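Local coordinates for protein protease Do-like 8, chloroplastic (Arabidopsis thaliana, PDB 4IC6) that probably acts as a serine endopeptidase of the HtrA (Deg) type in the chloroplast, its trypsin-like protease region followed by a PDZ domain, at residues Val79-Val84 and Ile218-Phe223; Gly96-Arg101 and Glu115-Gly120; Ala257-Glu262 and Ser287-Ala292; Tyr40-Ile45 and Leu157-Pro162; Ile104-Gly109 and Glu136-Pro141. The protein carries 1 engineered substitution. All blocks are in the same frame, centred on the assembly; numbering follows the deposited sequence.

In the fold
Contacts 1 and 4 are the buried pair: both bridge from the first six-stranded barrel of the trypsin-like fold to the second, they touch each other, and in each an asparagine amide reaches across to the other barrel, with methyl packing beside it. Contacts 2 and 5 stay within or beside the first barrel and share strand 98-105. Contact 2 is a partly exposed hairpin built mainly of backbone bonds, whereas contact 5 is apolar side-chain packing where a loop meets the strand's end. Contact 3 stands apart in the PDZ domain, its centre about 29 Å from that of contact 1 and 48 Å from that of contact 5, and it rests on methyl contacts and one water.

Contact 1 of 5, residues Val79-Val84 and Ile218-Phe223; sequences VTNYHV and INTAIF
N81 points its amide across the gap to T220, and the two side chains stand at a slant to one another, with ND2 nearest the threonine hydroxyl. CG of N81 is anti to the carbonyl carbon (chi1 -72°), which directs the amide at the opposite segment. N81 ND2 donates to T220 OG1 at 3.2 Å, nearly straight at 158°, with the oxygen tilted only slightly from the amide plane. T220 OG1 in turn donates to I218 O at 2.7 Å, approaching from above that carbonyl's plane, so the hydroxyl relays one bond into the next. N81 ND2 also donates to D126 O, which accounts for both N-H groups and fixes the amide's rotation. The price lies at the other end of the amide, where N81 OD1 comes within 3.0 Å of N219 O, two acceptors facing each other. A water also lies at N81 OD1, at a doubtfully short 2.5 Å, and accepts from A221 N at 3.1 Å. Beside the polar cluster, V79 CG1 faces I218 CD1 at 4.3 Å, a loose apolar contact. Strand 77-80 belongs to the first barrel and strand 215-219 to the second, so the contact spans the cleft where trypsin-like enzymes hold their active site. H83 follows two residues after N81, and its backbone N donates to D126 OD1; both are predicted charge-relay residues. A221 lies near A204, the engineered third position. By bonding both D126 O and T220 OG1, N81 ND2 ties the backbone of D126 to the second barrel, consistent with a second-shell role beside the charge relay.

Contact 2 of 5, residues Gly96-Arg101 and Glu115-Gly120; sequences GDVVGR and EGKLVG
V98 meets E115 because its chi1 of 176° leaves CG2 anti to the carbonyl carbon, where V98 CG2 lies against the glutamate carboxylate, 3.8 Å from E115 CD and about as far from either oxygen, the two side chains nearly perpendicular. K117 starts with CG anti to its carbonyl carbon (chi1 -58°) and then runs extended, laying K117 CD against G96 O at 3.5 Å. These three side chains share one face of the hairpin formed by strands 98-105 and 111-122, neighbours in the first barrel. V99 and L118 turn elsewhere: V99 CG1 packs on L118 CB at 4.0 Å, and both also touch helix 86-90, through A88 and L89 respectively. The backbone supplies the rest. V98 and K117 are a non-hydrogen-bonded antiparallel pair, G100 and G116 a hydrogen-bonded one, and the register slips by one residue between them. V99 and G100 both face G116, a classic beta bulge. G116 O takes V99 N at 3.0 Å, almost in line with its C=O bond, and a weak second bond from G100 N at 3.4 Å. G116 N returns to G100 O at 2.8 Å. Further along, L118 N donates to D97 O and G96 N to L118 O, each at 2.9 Å. The chemistry is thus main-chain bonding with one forked acceptor at the bulge, leaving charged E115 and K117 to an exposed face while V99 and L118 join the interior.

Contact 3 of 5, residues Ala257-Glu262 and Ser287-Ala292; sequences AGINIE and SLAEKA
The CA atoms of I259 and A289 are the nearest pair across the segments, 6.9 Å apart, where the loop after strand 257-258 runs past the first turn of helix 288-292. This is packing inside the PDZ domain, the start of a short helix set against the link between strands 257-258 and 262-263. A289 CB rests on the pair of methyls I259 CG2 and I261 CG2, the three forming a triangle. I259 CG2 stands 4.1 Å from A289 CB, a comfortable distance, while I261 CG2 is pressed to 3.2 Å from A289 CB, tighter than normal van der Waals contact. I261 reaches that position with CG1 held between its backbone N and carbonyl carbon (chi1 46°), which sets CG2 anti to the carbonyl carbon. I259 also packs on I353 and L355 of strand 347-357, so its side chain belongs to the domain interior, and A289 has V283 as a further neighbour. No direct hydrogen bond joins the two segments. Instead one water spans them, donating to N260 O at 2.8 Å and accepting from A289 N at 2.9 Å; it thereby serves an N-H of the helix's first turn that has no carbonyl one turn back within the helix. The same end is capped by S287 at the N-cap position, whose hydroxyl also bonds P284 O. The capping bond is almost linear: E290 N donates to S287 OG over 3.0 Å, with 171° at the hydrogen.

Contact 4 of 5, residues Tyr40-Ile45 and Leu157-Pro162; sequences YSVVNI and LAIGNP
The amide of N161 is the flat group at the centre: N44 CB sits over one face, 3.5 Å from N161 CG, while the edge carrying ND2 is turned to V42. N161 ND2 donates to V42 O at 3.2 Å with 162° at the hydrogen, and V42 O lies close to the amide plane. A second flat group, the peptide linking G160 to N161, has a methyl resting on its face, V42 CG1 at 3.9 Å from G160 C. V42 puts this methyl there with CG1 anti to the backbone N (chi1 -175°), and its other branch, V42 CG2, meets I159 CG2 at 3.7 Å. The C-H of N44 CA also leans on N161 O at 3.3 Å. Strand 42-47 opens the first barrel and strand 155-160 the second, so this is part of the seam between the two barrels of the trypsin-like fold. Q111 OE1 accepts from N161 ND2 as well, and H167 NE2 joins N161 on V42 O. P162 also packs on R179 of a neighbouring subunit. The chemistry implies a buried amide whose rotation is set by ND2 partners from separate strands of the first barrel, V42 and Q111, beside the V42-I159 methyl contact.

Contact 5 of 5, residues Ile104-Gly109 and Glu136-Pro141; sequences ILASDG and ETLLKP
L138 spreads its forked end over the end of strand 98-105, where this strand of the first barrel of the trypsin-like fold gives way to a type I beta turn from A106 to G109. One prong, L138 CD2, drops against the small side chain of A106, 3.7 Å from A106 CB and just as near A106 CA, so the alanine offers a shallow seat for a methyl. The other prong leans back on the strand: L138 CD1 is 4.4 Å from I104 CB, a looser fit. Both L138 torsions lie well off the staggered positions (chi1 -149°, chi2 -144°). L139 makes the second bump. Its backbone turns the side chain off from the strand, yet the tip curls back until L139 CD2 meets I104 CD1 at 3.8 Å. I104 thus meets L138 at its CB and L139 at its CD1, and F114 of the neighbouring strand 111-122 touches both I104 and L138. A water lies between L105 O and L138 O, but both distances are short, and its bonding is doubtful. The loop is tied to residues 40-45 of contact 4, where S41 OG donates to K140 O, while K140 also packs on Y40. Away from the leucines, the turn is closed by G109 N donating to A106 O at 3.0 Å.

Contact 1 of 5, residues Val79-Val84 and Ile218-Phe223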
# COMPACT_ATOMS: atom_id res chain seq x y z
N VAL A 79 17.16 -9.90 -31.25
CA VAL A 79 15.82 -9.35 -31.04
C VAL A 79 15.46 -9.33 -29.56
O VAL A 79 15.72 -10.30 -28.83
CB VAL A 79 14.76 -10.15 -31.82
CG1 VAL A 79 13.33 -9.69 -31.46
CG2 VAL A 79 14.99 -10.02 -33.30
N THR A 80 14.87 -8.22 -29.10
CA THR A 80 14.46 -8.08 -27.70
C THR A 80 13.28 -7.12 -27.59
O THR A 80 12.80 -6.60 -28.60
CB THR A 80 15.64 -7.54 -26.84
OG1 THR A 80 15.34 -7.68 -25.44
CG2 THR A 80 15.91 -6.08 -27.17
N ASN A 81 12.81 -6.88 -26.37
CA ASN A 81 11.83 -5.82 -26.15
C ASN A 81 12.48 -4.44 -26.25
O ASN A 81 13.64 -4.24 -25.85
CB ASN A 81 11.16 -5.92 -24.78
CG ASN A 81 10.19 -7.07 -24.68
OD1 ASN A 81 10.27 -7.87 -23.74
ND2 ASN A 81 9.26 -7.16 -25.62
N TYR A 82 11.71 -3.49 -26.76
CA TYR A 82 12.05 -2.08 -26.72
C TYR A 82 12.34 -1.75 -25.25
O TYR A 82 13.32 -1.09 -24.93
CB TYR A 82 10.87 -1.26 -27.26
CG TYR A 82 11.07 0.25 -27.33
CD1 TYR A 82 11.17 0.89 -28.56
CD2 TYR A 82 11.11 1.03 -26.19
CE1 TYR A 82 11.33 2.28 -28.64
CE2 TYR A 82 11.27 2.41 -26.26
CZ TYR A 82 11.38 3.02 -27.49
OH TYR A 82 11.55 4.38 -27.57
N HIS A 83 11.50 -2.26 -24.36
CA HIS A 83 11.63 -1.97 -22.93
C HIS A 83 12.93 -2.44 -22.26
O HIS A 83 13.36 -1.80 -21.31
CB HIS A 83 10.43 -2.51 -22.14
CG HIS A 83 10.42 -2.08 -20.70
ND1 HIS A 83 10.72 -2.95 -19.66
CD2 HIS A 83 10.20 -0.88 -20.13
CE1 HIS A 83 10.66 -2.29 -18.51
NE2 HIS A 83 10.34 -1.03 -18.77
N VAL A 84 13.55 -3.53 -22.72
CA VAL A 84 14.76 -3.96 -22.03
C VAL A 84 15.92 -2.97 -22.23
O VAL A 84 16.80 -2.83 -21.38
CB VAL A 84 15.22 -5.41 -22.35
CG1 VAL A 84 14.05 -6.40 -22.27
CG2 VAL A 84 15.95 -5.49 -23.67
N ILE A 218 7.66 -13.34 -28.07
CA ILE A 218 8.67 -12.76 -27.17
C ILE A 218 8.02 -12.38 -25.83
O ILE A 218 7.14 -11.51 -25.79
CB ILE A 218 9.27 -11.48 -27.76
CG1 ILE A 218 10.04 -11.79 -29.06
CG2 ILE A 218 10.21 -10.81 -26.74
CD1 ILE A 218 11.35 -12.53 -28.86
N ASN A 219 8.48 -13.03 -24.76
CA ASN A 219 8.03 -12.72 -23.39
C ASN A 219 8.08 -11.21 -23.12
O ASN A 219 9.15 -10.58 -23.24
CB ASN A 219 8.89 -13.45 -22.34
CG ASN A 219 9.10 -14.91 -22.67
OD1 ASN A 219 8.21 -15.58 -23.17
ND2 ASN A 219 10.31 -15.42 -22.40
N THR A 220 6.96 -10.64 -22.71
CA THR A 220 6.89 -9.20 -22.59
C THR A 220 6.37 -8.70 -21.25
O THR A 220 5.24 -9.00 -20.86
CB THR A 220 6.08 -8.61 -23.78
OG1 THR A 220 6.72 -9.01 -25.00
CG2 THR A 220 6.00 -7.09 -23.69
N ALA A 221 7.20 -7.91 -20.56
CA ALA A 221 6.84 -7.39 -19.25
C ALA A 221 5.66 -6.43 -19.37
O ALA A 221 5.57 -5.66 -20.33
CB ALA A 221 8.02 -6.69 -18.62
N ILE A 222 4.75 -6.48 -18.40
CA ILE A 222 3.56 -5.61 -18.44
C ILE A 222 3.38 -4.86 -17.12
O ILE A 222 4.02 -5.17 -16.13
CB ILE A 222 2.26 -6.41 -18.66
CG1 ILE A 222 2.11 -7.46 -17.56
CG2 ILE A 222 2.23 -7.07 -20.04
CD1 ILE A 222 0.67 -7.97 -17.40
N PHE A 223 2.49 -3.87 -17.14
CA PHE A 223 1.98 -3.27 -15.91
C PHE A 223 0.48 -3.61 -15.82
O PHE A 223 -0.23 -3.46 -16.80
CB PHE A 223 2.13 -1.75 -15.97
CG PHE A 223 3.54 -1.25 -15.77
CD1 PHE A 223 4.37 -1.80 -14.80
CD2 PHE A 223 4.03 -0.20 -16.54
CE1 PHE A 223 5.67 -1.32 -14.61
CE2 PHE A 223 5.33 0.28 -16.36
CZ PHE A 223 6.14 -0.29 -15.40
O HOH W 1 9.79 -6.63 -21.65

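Contact 2 of 5, residues Gly96-Arg101 and Glu115-Gly120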
# COMPACT_ATOMS: atom_id res chain seq x y z
N GLY A 96 23.61 2.35 -34.82
CA GLY A 96 25.05 2.24 -34.79
C GLY A 96 25.60 2.46 -33.40
O GLY A 96 26.68 1.97 -33.07
N ASP A 97 24.86 3.20 -32.58
CA ASP A 97 25.27 3.45 -31.19
C ASP A 97 25.24 2.18 -30.35
O ASP A 97 24.31 1.39 -30.46
CB ASP A 97 24.34 4.49 -30.55
CG ASP A 97 24.58 5.88 -31.09
OD1 ASP A 97 25.44 6.00 -31.98
OD2 ASP A 97 23.91 6.83 -30.63
N VAL A 98 26.26 2.00 -29.52
CA VAL A 98 26.26 0.89 -28.55
C VAL A 98 25.29 1.18 -27.40
O VAL A 98 25.53 2.06 -26.58
CB VAL A 98 27.67 0.63 -27.97
CG1 VAL A 98 27.61 -0.45 -26.89
CG2 VAL A 98 28.63 0.23 -29.08
N VAL A 99 24.19 0.43 -27.34
CA VAL A 99 23.18 0.67 -26.32
C VAL A 99 23.09 -0.48 -25.34
O VAL A 99 22.42 -0.39 -24.32
CB VAL A 99 21.80 0.87 -26.94
CG1 VAL A 99 21.80 2.10 -27.86
CG2 VAL A 99 21.37 -0.38 -27.69
N GLY A 100 23.78 -1.57 -25.66
CA GLY A 100 23.72 -2.74 -24.81
C GLY A 100 25.01 -3.53 -24.74
O GLY A 100 25.82 -3.48 -25.67
N ARG A 101 25.20 -4.22 -23.62
CA ARG A 101 26.21 -5.26 -23.53
C ARG A 101 25.48 -6.59 -23.69
O ARG A 101 24.57 -6.90 -22.92
CB ARG A 101 26.95 -5.19 -22.19
N GLU A 115 29.52 -6.04 -27.73
CA GLU A 115 28.84 -4.77 -27.86
C GLU A 115 27.58 -4.98 -28.68
O GLU A 115 27.62 -5.64 -29.72
CB GLU A 115 29.72 -3.76 -28.59
CG GLU A 115 30.85 -3.23 -27.77
CD GLU A 115 31.60 -2.15 -28.51
OE1 GLU A 115 31.70 -2.25 -29.75
OE2 GLU A 115 32.06 -1.19 -27.86
N GLY A 116 26.46 -4.43 -28.22
CA GLY A 116 25.22 -4.46 -28.96
C GLY A 116 24.92 -3.11 -29.59
O GLY A 116 24.57 -2.16 -28.88
N LYS A 117 25.05 -3.01 -30.91
CA LYS A 117 24.78 -1.75 -31.59
C LYS A 117 23.32 -1.70 -31.99
O LYS A 117 22.76 -2.72 -32.42
CB LYS A 117 25.68 -1.59 -32.81
CG LYS A 117 27.16 -1.63 -32.46
CD LYS A 117 28.05 -1.25 -33.64
CE LYS A 117 29.49 -0.99 -33.16
NZ LYS A 117 30.44 -0.80 -34.30
N LEU A 118 22.72 -0.53 -31.86
CA LEU A 118 21.29 -0.40 -32.14
C LEU A 118 21.03 -0.47 -33.64
O LEU A 118 21.69 0.22 -34.43
CB LEU A 118 20.75 0.92 -31.58
CG LEU A 118 19.34 1.31 -32.01
CD1 LEU A 118 18.31 0.34 -31.44
CD2 LEU A 118 19.04 2.75 -31.59
N VAL A 119 20.08 -1.31 -34.02
CA VAL A 119 19.68 -1.46 -35.41
C VAL A 119 18.39 -0.68 -35.66
O VAL A 119 18.30 0.13 -36.58
CB VAL A 119 19.50 -2.94 -35.79
CG1 VAL A 119 18.98 -3.06 -37.22
CG2 VAL A 119 20.84 -3.66 -35.65
N GLY A 120 17.38 -0.93 -34.82
CA GLY A 120 16.18 -0.13 -34.85
C GLY A 120 15.27 -0.57 -33.72
O GLY A 120 15.48 -1.61 -33.11

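Contact 3 of 5, residues Ala257-Glu262 and Ser287-Ala292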
# COMPACT_ATOMS: atom_id res chain seq x y z
N ALA A 257 0.78 3.46 -41.93
CA ALA A 257 -0.29 4.30 -42.44
C ALA A 257 -1.48 4.01 -41.55
O ALA A 257 -1.69 2.88 -41.14
CB ALA A 257 -0.62 3.96 -43.88
N GLY A 258 -2.27 5.03 -41.23
CA GLY A 258 -3.42 4.76 -40.38
C GLY A 258 -4.37 5.92 -40.25
O GLY A 258 -4.40 6.84 -41.07
N ILE A 259 -5.16 5.87 -39.19
CA ILE A 259 -6.12 6.91 -38.92
C ILE A 259 -5.93 7.28 -37.46
O ILE A 259 -5.97 6.41 -36.60
CB ILE A 259 -7.55 6.39 -39.11
CG1 ILE A 259 -7.75 5.94 -40.57
CG2 ILE A 259 -8.58 7.45 -38.71
CD1 ILE A 259 -9.14 5.28 -40.81
N ASN A 260 -5.71 8.56 -37.19
CA ASN A 260 -5.58 9.00 -35.81
C ASN A 260 -6.97 9.15 -35.16
O ASN A 260 -7.66 10.16 -35.33
CB ASN A 260 -4.73 10.27 -35.73
CG ASN A 260 -3.28 10.03 -36.16
OD1 ASN A 260 -2.68 8.99 -35.85
ND2 ASN A 260 -2.71 10.98 -36.89
N ILE A 261 -7.40 8.10 -34.48
CA ILE A 261 -8.64 8.08 -33.72
C ILE A 261 -8.42 7.16 -32.53
O ILE A 261 -7.42 6.45 -32.48
CB ILE A 261 -9.83 7.51 -34.54
CG1 ILE A 261 -9.42 6.22 -35.26
CG2 ILE A 261 -10.37 8.54 -35.51
CD1 ILE A 261 -10.56 5.54 -35.99
N GLU A 262 -9.35 7.17 -31.59
CA GLU A 262 -9.27 6.26 -30.45
C GLU A 262 -10.32 5.16 -30.63
O GLU A 262 -11.51 5.45 -30.78
CB GLU A 262 -9.50 7.01 -29.13
CG GLU A 262 -8.88 6.33 -27.91
CD GLU A 262 -9.72 6.46 -26.65
OE1 GLU A 262 -10.45 7.47 -26.50
OE2 GLU A 262 -9.67 5.53 -25.80
N SER A 287 -9.28 16.54 -37.12
CA SER A 287 -8.44 15.49 -37.65
C SER A 287 -8.98 15.08 -39.02
O SER A 287 -10.08 15.50 -39.40
CB SER A 287 -8.49 14.28 -36.72
OG SER A 287 -9.83 13.83 -36.61
N LEU A 288 -8.24 14.26 -39.75
CA LEU A 288 -8.76 13.67 -40.97
C LEU A 288 -10.08 12.92 -40.67
O LEU A 288 -11.04 13.01 -41.43
CB LEU A 288 -7.73 12.73 -41.60
CG LEU A 288 -6.89 13.22 -42.79
CD1 LEU A 288 -6.69 14.72 -42.78
CD2 LEU A 288 -5.57 12.48 -42.84
N ALA A 289 -10.09 12.18 -39.56
CA ALA A 289 -11.28 11.44 -39.16
C ALA A 289 -12.48 12.36 -38.99
O ALA A 289 -13.55 12.11 -39.55
CB ALA A 289 -11.03 10.65 -37.87
N GLU A 290 -12.30 13.44 -38.24
CA GLU A 290 -13.37 14.43 -38.07
C GLU A 290 -13.86 15.00 -39.41
O GLU A 290 -15.06 14.99 -39.68
CB GLU A 290 -12.92 15.57 -37.15
CG GLU A 290 -13.98 16.65 -36.95
CD GLU A 290 -13.51 17.75 -36.01
OE1 GLU A 290 -13.40 17.48 -34.79
OE2 GLU A 290 -13.25 18.87 -36.49
N LYS A 291 -12.93 15.48 -40.23
CA LYS A 291 -13.30 16.08 -41.51
C LYS A 291 -14.02 15.06 -42.40
O LYS A 291 -14.88 15.43 -43.19
CB LYS A 291 -12.07 16.66 -42.21
CG LYS A 291 -11.27 17.64 -41.35
CD LYS A 291 -10.15 18.30 -42.13
CE LYS A 291 -9.05 18.81 -41.19
NZ LYS A 291 -8.42 17.69 -40.44
N ALA A 292 -13.65 13.79 -42.27
CA ALA A 292 -14.32 12.73 -43.01
C ALA A 292 -15.72 12.43 -42.45
O ALA A 292 -16.55 11.81 -43.13
CB ALA A 292 -13.48 11.46 -43.02
O HOH W 2 -7.80 11.33 -37.91

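Contact 4 of 5, residues Tyr40-Ile45 and Leu157-Pro162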
# COMPACT_ATOMS: atom_id res chain seq x y z
N TYR A 40 21.35 -21.58 -25.91
CA TYR A 40 22.32 -20.88 -26.78
C TYR A 40 21.75 -19.71 -27.57
O TYR A 40 22.47 -18.76 -27.89
CB TYR A 40 22.99 -21.86 -27.74
CG TYR A 40 23.62 -22.98 -26.99
CD1 TYR A 40 22.91 -24.13 -26.71
CD2 TYR A 40 24.92 -22.88 -26.51
CE1 TYR A 40 23.47 -25.16 -25.99
CE2 TYR A 40 25.49 -23.90 -25.79
CZ TYR A 40 24.77 -25.04 -25.54
OH TYR A 40 25.33 -26.06 -24.82
N SER A 41 20.46 -19.78 -27.88
CA SER A 41 19.80 -18.76 -28.68
C SER A 41 19.27 -17.61 -27.84
O SER A 41 18.80 -16.60 -28.35
CB SER A 41 18.63 -19.37 -29.45
OG SER A 41 19.04 -20.48 -30.22
N VAL A 42 19.30 -17.80 -26.52
CA VAL A 42 18.75 -16.81 -25.61
C VAL A 42 19.90 -16.03 -24.97
O VAL A 42 20.66 -16.57 -24.15
CB VAL A 42 17.86 -17.47 -24.55
CG1 VAL A 42 17.21 -16.39 -23.69
CG2 VAL A 42 16.77 -18.31 -25.22
N VAL A 43 20.03 -14.77 -25.37
CA VAL A 43 21.15 -13.95 -24.92
C VAL A 43 20.75 -13.09 -23.74
O VAL A 43 19.57 -12.96 -23.42
CB VAL A 43 21.72 -13.04 -26.04
CG1 VAL A 43 22.17 -13.87 -27.23
CG2 VAL A 43 20.69 -12.00 -26.46
N ASN A 44 21.75 -12.51 -23.09
CA ASN A 44 21.54 -11.53 -22.03
C ASN A 44 21.89 -10.12 -22.52
O ASN A 44 22.92 -9.91 -23.15
CB ASN A 44 22.37 -11.89 -20.79
CG ASN A 44 22.49 -10.75 -19.81
OD1 ASN A 44 21.54 -10.41 -19.10
ND2 ASN A 44 23.67 -10.14 -19.77
N ILE A 45 21.01 -9.16 -22.22
CA ILE A 45 21.23 -7.77 -22.62
C ILE A 45 21.20 -6.84 -21.40
O ILE A 45 20.20 -6.79 -20.67
CB ILE A 45 20.13 -7.30 -23.61
CG1 ILE A 45 20.12 -8.18 -24.86
CG2 ILE A 45 20.33 -5.82 -23.97
CD1 ILE A 45 18.89 -8.00 -25.74
N LEU A 157 7.02 -22.78 -23.29
CA LEU A 157 8.14 -22.57 -22.38
C LEU A 157 8.69 -21.17 -22.56
O LEU A 157 8.97 -20.73 -23.67
CB LEU A 157 9.28 -23.58 -22.59
CG LEU A 157 9.20 -24.87 -23.42
CD1 LEU A 157 10.53 -25.63 -23.26
CD2 LEU A 157 8.03 -25.77 -23.06
N ALA A 158 8.84 -20.46 -21.45
CA ALA A 158 9.39 -19.11 -21.47
C ALA A 158 10.82 -19.19 -20.92
O ALA A 158 11.03 -19.61 -19.77
CB ALA A 158 8.53 -18.18 -20.61
N ILE A 159 11.80 -18.82 -21.75
CA ILE A 159 13.21 -18.92 -21.39
C ILE A 159 13.77 -17.51 -21.22
O ILE A 159 13.43 -16.60 -21.98
CB ILE A 159 14.00 -19.74 -22.45
CG1 ILE A 159 13.37 -21.13 -22.62
CG2 ILE A 159 15.48 -19.85 -22.08
CD1 ILE A 159 14.15 -22.08 -23.51
N GLY A 160 14.63 -17.33 -20.22
CA GLY A 160 15.33 -16.08 -20.02
C GLY A 160 16.81 -16.28 -19.78
O GLY A 160 17.27 -17.36 -19.43
N ASN A 161 17.58 -15.22 -19.99
CA ASN A 161 18.98 -15.18 -19.61
C ASN A 161 19.15 -13.79 -19.03
O ASN A 161 19.64 -12.89 -19.69
CB ASN A 161 19.85 -15.40 -20.85
CG ASN A 161 21.34 -15.27 -20.56
OD1 ASN A 161 21.77 -15.03 -19.43
ND2 ASN A 161 22.15 -15.43 -21.61
N PRO A 162 18.66 -13.60 -17.80
CA PRO A 162 18.47 -12.24 -17.29
C PRO A 162 19.75 -11.57 -16.80
O PRO A 162 19.80 -10.34 -16.79
CB PRO A 162 17.50 -12.43 -16.12
CG PRO A 162 17.75 -13.87 -15.66
CD PRO A 162 18.04 -14.63 -16.93

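Contact 5 of 5, residues Ile104-Gly109 and Glu136-Pro141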
# COMPACT_ATOMS: atom_id res chain seq x y z
N ILE A 104 26.35 -13.91 -24.69
CA ILE A 104 25.94 -15.08 -25.45
C ILE A 104 26.65 -16.36 -25.00
O ILE A 104 27.89 -16.43 -24.95
CB ILE A 104 26.22 -14.88 -26.94
CG1 ILE A 104 25.89 -13.44 -27.36
CG2 ILE A 104 25.47 -15.91 -27.76
CD1 ILE A 104 25.88 -13.22 -28.85
N LEU A 105 25.85 -17.38 -24.70
CA LEU A 105 26.34 -18.68 -24.28
C LEU A 105 27.02 -19.43 -25.44
O LEU A 105 26.38 -19.72 -26.46
CB LEU A 105 25.19 -19.52 -23.73
CG LEU A 105 25.54 -20.85 -23.05
CD1 LEU A 105 26.40 -20.62 -21.80
CD2 LEU A 105 24.26 -21.61 -22.69
N ALA A 106 28.30 -19.74 -25.27
CA ALA A 106 29.02 -20.52 -26.26
C ALA A 106 28.95 -22.01 -25.93
O ALA A 106 28.44 -22.40 -24.87
CB ALA A 106 30.46 -20.07 -26.35
N SER A 107 29.48 -22.84 -26.83
CA SER A 107 29.46 -24.29 -26.66
C SER A 107 30.32 -24.76 -25.48
O SER A 107 30.08 -25.83 -24.92
CB SER A 107 29.89 -24.98 -27.94
N ASP A 108 31.33 -23.97 -25.11
CA ASP A 108 32.17 -24.31 -23.97
C ASP A 108 31.46 -24.04 -22.63
O ASP A 108 32.02 -24.26 -21.56
CB ASP A 108 33.52 -23.60 -24.03
CG ASP A 108 33.39 -22.10 -24.16
OD1 ASP A 108 32.25 -21.61 -24.26
OD2 ASP A 108 34.43 -21.40 -24.18
N GLY A 109 30.22 -23.57 -22.71
CA GLY A 109 29.42 -23.36 -21.51
C GLY A 109 29.66 -22.06 -20.75
O GLY A 109 29.12 -21.87 -19.66
N GLU A 136 30.05 -16.48 -36.73
CA GLU A 136 28.81 -17.17 -37.07
C GLU A 136 28.73 -18.53 -36.39
O GLU A 136 27.65 -19.08 -36.18
CB GLU A 136 28.67 -17.31 -38.58
N THR A 137 29.90 -19.06 -36.04
CA THR A 137 30.02 -20.34 -35.37
C THR A 137 29.52 -20.24 -33.94
O THR A 137 29.18 -21.24 -33.31
CB THR A 137 31.49 -20.80 -35.38
OG1 THR A 137 32.11 -20.48 -34.13
CG2 THR A 137 32.24 -20.11 -36.50
N LEU A 138 29.48 -19.02 -33.42
CA LEU A 138 28.99 -18.78 -32.07
C LEU A 138 27.46 -18.68 -32.07
O LEU A 138 26.79 -19.15 -31.14
CB LEU A 138 29.57 -17.47 -31.55
CG LEU A 138 29.83 -17.30 -30.05
CD1 LEU A 138 29.54 -15.87 -29.64
CD2 LEU A 138 28.99 -18.27 -29.24
N LEU A 139 26.92 -18.09 -33.12
CA LEU A 139 25.51 -17.75 -33.14
C LEU A 139 24.60 -18.91 -33.55
O LEU A 139 24.75 -19.49 -34.62
CB LEU A 139 25.28 -16.51 -34.02
CG LEU A 139 26.18 -15.33 -33.65
CD1 LEU A 139 26.25 -14.31 -34.76
CD2 LEU A 139 25.74 -14.68 -32.34
N LYS A 140 23.66 -19.23 -32.66
CA LYS A 140 22.63 -20.23 -32.90
C LYS A 140 21.28 -19.54 -33.01
O LYS A 140 20.63 -19.29 -32.00
CB LYS A 140 22.62 -21.26 -31.78
N PRO A 141 20.86 -19.22 -34.24
CA PRO A 141 19.59 -18.50 -34.41
C PRO A 141 18.41 -19.30 -33.87
O PRO A 141 18.32 -20.51 -34.04
CB PRO A 141 19.49 -18.36 -35.93
CG PRO A 141 20.92 -18.33 -36.39
CD PRO A 141 21.62 -19.32 -35.50
O HOH W 3 26.57 -20.26 -28.90